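PDB 4L1N: conserved lipoprotein, putative from Clostridium novyi, which is of unknown function but is a putative lipoprotein, probably membrane-tethered, of a family thought to be related to beta-propellers. Local coordinates for residues G94-K99 against L131-S136. Numbering follows the deposited sequence.
Sequences GKIYIK and LMVVIS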
ATOM      1  N   GLY A  94      -1.528  -7.650   6.342  1.00 57.48           N
ATOM      2  CA  GLY A  94      -1.608  -6.371   7.029  1.00 57.59           C
ATOM      3  C   GLY A  94      -2.903  -5.665   6.680  1.00 62.79           C
ATOM      4  O   GLY A  94      -3.557  -6.012   5.690  1.00 62.53           O
ATOM      5  N   LYS A  95      -3.305  -4.697   7.512  1.00 59.24           N
ATOM      6  CA  LYS A  95      -4.507  -3.884   7.314  1.00 57.88           C
ATOM      7  C   LYS A  95      -4.110  -2.402   7.223  1.00 60.64           C
ATOM      8  O   LYS A  95      -3.271  -1.968   8.012  1.00 62.57           O
ATOM      9  CB  LYS A  95      -5.497  -4.083   8.476  1.00 62.18           C
ATOM     10  CG  LYS A  95      -5.853  -5.517   8.867  1.00 71.28           C
ATOM     11  CD  LYS A  95      -6.050  -5.603  10.387  1.00 77.03           C
ATOM     12  CE  LYS A  95      -7.239  -6.437  10.827  1.00 92.66           C
ATOM     13  NZ  LYS A  95      -7.690  -6.099  12.220  1.00 95.63           N
ATOM     14  N   ILE A  96      -4.691  -1.620   6.289  1.00 53.93           N
ATOM     15  CA  ILE A  96      -4.409  -0.178   6.221  1.00 52.74           C
ATOM     16  C   ILE A  96      -5.311   0.522   7.250  1.00 59.38           C
ATOM     17  O   ILE A  96      -6.540   0.498   7.120  1.00 60.27           O
ATOM     18  CB  ILE A  96      -4.567   0.451   4.803  1.00 53.96           C
ATOM     19  CG1 ILE A  96      -3.713  -0.264   3.740  1.00 51.76           C
ATOM     20  CG2 ILE A  96      -4.238   1.952   4.844  1.00 55.14           C
ATOM     21  CD1 ILE A  96      -4.189  -0.006   2.327  1.00 54.58           C
ATOM     22  N   TYR A  97      -4.699   1.123   8.275  1.00 55.89           N
ATOM     23  CA  TYR A  97      -5.390   1.846   9.352  1.00 56.28           C
ATOM     24  C   TYR A  97      -5.429   3.331   9.005  1.00 60.38           C
ATOM     25  O   TYR A  97      -4.382   3.886   8.696  1.00 60.40           O
ATOM     26  CB  TYR A  97      -4.647   1.609  10.681  1.00 57.73           C
ATOM     27  CG  TYR A  97      -5.212   0.507  11.553  1.00 60.55           C
ATOM     28  CD1 TYR A  97      -5.659  -0.693  11.000  1.00 61.28           C
ATOM     29  CD2 TYR A  97      -5.274   0.649  12.937  1.00 63.77           C
ATOM     30  CE1 TYR A  97      -6.162  -1.717  11.800  1.00 61.19           C
ATOM     31  CE2 TYR A  97      -5.775  -0.369  13.747  1.00 66.25           C
ATOM     32  CZ  TYR A  97      -6.212  -1.555  13.176  1.00 72.74           C
ATOM     33  OH  TYR A  97      -6.740  -2.549  13.977  1.00 76.50           O
ATOM     34  N   ILE A  98      -6.624   3.951   8.966  1.00 57.86           N
ATOM     35  CA  ILE A  98      -6.794   5.384   8.660  1.00 59.04           C
ATOM     36  C   ILE A  98      -7.437   6.098   9.869  1.00 67.09           C
ATOM     37  O   ILE A  98      -8.239   5.518  10.615  1.00 67.34           O
ATOM     38  CB  ILE A  98      -7.549   5.670   7.321  1.00 61.52           C
ATOM     39  CG1 ILE A  98      -6.794   5.050   6.145  1.00 60.20           C
ATOM     40  CG2 ILE A  98      -7.720   7.187   7.052  1.00 63.04           C
ATOM     41  CD1 ILE A  98      -7.623   4.345   5.325  1.00 71.13           C
ATOM     42  N   LYS A  99      -7.032   7.356  10.064  1.00 65.83           N
ATOM     43  CA  LYS A  99      -7.450   8.206  11.167  1.00 68.70           C
ATOM     44  C   LYS A  99      -7.851   9.587  10.665  1.00 75.00           C
ATOM     45  O   LYS A  99      -7.053  10.235   9.982  1.00 74.76           O
ATOM     46  CB  LYS A  99      -6.249   8.335  12.127  1.00 71.88           C
ATOM     47  CG  LYS A  99      -6.545   8.199  13.618  1.00 80.04           C
ATOM     48  CD  LYS A  99      -5.265   7.872  14.439  1.00 88.10           C
ATOM     49  CE  LYS A  99      -4.123   8.875  14.319  1.00 96.66           C
ATOM     50  NZ  LYS A  99      -2.935   8.477  15.124  1.00106.44           N
ATOM     51  N   LEU A 131      -4.496   7.058  -1.305  1.00 53.41           N
ATOM     52  CA  LEU A 131      -3.181   6.512  -0.994  1.00 51.55           C
ATOM     53  C   LEU A 131      -2.567   5.830  -2.212  1.00 55.12           C
ATOM     54  O   LEU A 131      -3.280   5.426  -3.140  1.00 55.82           O
ATOM     55  CB  LEU A 131      -3.267   5.457   0.130  1.00 50.93           C
ATOM     56  CG  LEU A 131      -3.547   5.887   1.557  1.00 56.16           C
ATOM     57  CD1 LEU A 131      -4.025   4.719   2.354  1.00 54.74           C
ATOM     58  CD2 LEU A 131      -2.311   6.470   2.215  1.00 59.78           C
HETATM   59  N   MSE A 132      -1.238   5.678  -2.179  1.00 48.20           N
HETATM   60  CA  MSE A 132      -0.455   4.858  -3.069  1.00 44.21           C
HETATM   61  C   MSE A 132      -0.229   3.600  -2.302  1.00 50.89           C
HETATM   62  O   MSE A 132       0.329   3.661  -1.203  1.00 51.53           O
HETATM   63  CB  MSE A 132       0.861   5.522  -3.452  1.00 44.38           C
HETATM   64  CG  MSE A 132       0.698   6.583  -4.530  1.00 49.19           C
HETATM   65 SE   MSE A 132       2.378   7.346  -5.016  0.75 52.26          SE
HETATM   66  CE  MSE A 132       3.150   7.697  -3.236  1.00 49.84           C
ATOM     67  N   VAL A 133      -0.753   2.475  -2.791  1.00 47.48           N
ATOM     68  CA  VAL A 133      -0.617   1.216  -2.058  1.00 46.19           C
ATOM     69  C   VAL A 133       0.093   0.166  -2.931  1.00 49.50           C
ATOM     70  O   VAL A 133      -0.297  -0.069  -4.081  1.00 48.40           O
ATOM     71  CB  VAL A 133      -1.992   0.682  -1.532  1.00 49.30           C
ATOM     72  CG1 VAL A 133      -1.817  -0.573  -0.676  1.00 48.81           C
ATOM     73  CG2 VAL A 133      -2.751   1.747  -0.756  1.00 50.19           C
ATOM     74  N   VAL A 134       1.107  -0.493  -2.346  1.00 46.06           N
ATOM     75  CA  VAL A 134       1.789  -1.618  -2.972  1.00 44.76           C
ATOM     76  C   VAL A 134       1.163  -2.886  -2.388  1.00 50.93           C
ATOM     77  O   VAL A 134       1.108  -3.035  -1.167  1.00 51.27           O
ATOM     78  CB  VAL A 134       3.330  -1.600  -2.819  1.00 46.46           C
ATOM     79  CG1 VAL A 134       3.943  -2.884  -3.372  1.00 44.49           C
ATOM     80  CG2 VAL A 134       3.938  -0.378  -3.495  1.00 45.39           C
ATOM     81  N   ILE A 135       0.654  -3.766  -3.260  1.00 48.04           N
ATOM     82  CA  ILE A 135       0.063  -5.025  -2.852  1.00 48.87           C
ATOM     83  C   ILE A 135       0.986  -6.135  -3.309  1.00 52.73           C
ATOM     84  O   ILE A 135       1.210  -6.311  -4.512  1.00 53.16           O
ATOM     85  CB  ILE A 135      -1.408  -5.183  -3.319  1.00 53.11           C
ATOM     86  CG1 ILE A 135      -2.310  -4.298  -2.424  1.00 54.92           C
ATOM     87  CG2 ILE A 135      -1.871  -6.651  -3.236  1.00 54.87           C
ATOM     88  CD1 ILE A 135      -3.498  -3.792  -3.038  1.00 66.79           C
ATOM     89  N   SER A 136       1.552  -6.847  -2.308  1.00 48.28           N
ATOM     90  CA  SER A 136       2.466  -7.984  -2.412  1.00 47.46           C
ATOM     91  C   SER A 136       1.863  -9.242  -1.779  1.00 52.84           C
ATOM     92  O   SER A 136       0.869  -9.134  -1.085  1.00 54.00           O
ATOM     93  CB  SER A 136       3.784  -7.651  -1.712  1.00 49.90           C
ATOM     94  OG  SER A 136       3.646  -7.561  -0.303  1.00 54.73           O
TER
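I96 meets L131 and V133 across the apolar interior of one long antiparallel sheet that bends round, bringing strands 95-100 and 130-137 face to face although four other strands lie between them in its order. The antiparallel, all-beta build is consistent with the beta-propeller clan in which the DUF4652 family is placed. The two strands are well apart: the nearest CA atoms, those of I96 and V133, stand 9.2 Å from each other, and side chains fill the interval. I96 divides its two branches between two partners. Its CG2 lies anti to the backbone N (chi1 -55° for the CG1 branch) and comes up beside L131; the two side chains run past one another in opposite directions. The longer branch, extended at chi2 160°, carries CD1 on to V133, which it meets tip to tip. There I96 CD1 touches both methyls of the valine almost equally, 3.8 Å from V133 CG2 and 3.9 Å from V133 CG1, so the end of the isoleucine sits against the fork of the valine. I98 also directs its CB toward the facing strand but stays a little farther off. The packing is wholly apolar, and all three touching residues are buried close to the centre of the chain. P120 of strand 118-125 and F52 of strand 49-56 also touch I96, while L131 leans on I153. The backbone of I96 bonds instead to L109 of strand 105-111, its neighbour in the sheet. On the leucine it is the CD1 methyl that makes the contact, with L131 CD1 lying 3.7 Å from I96 CG2.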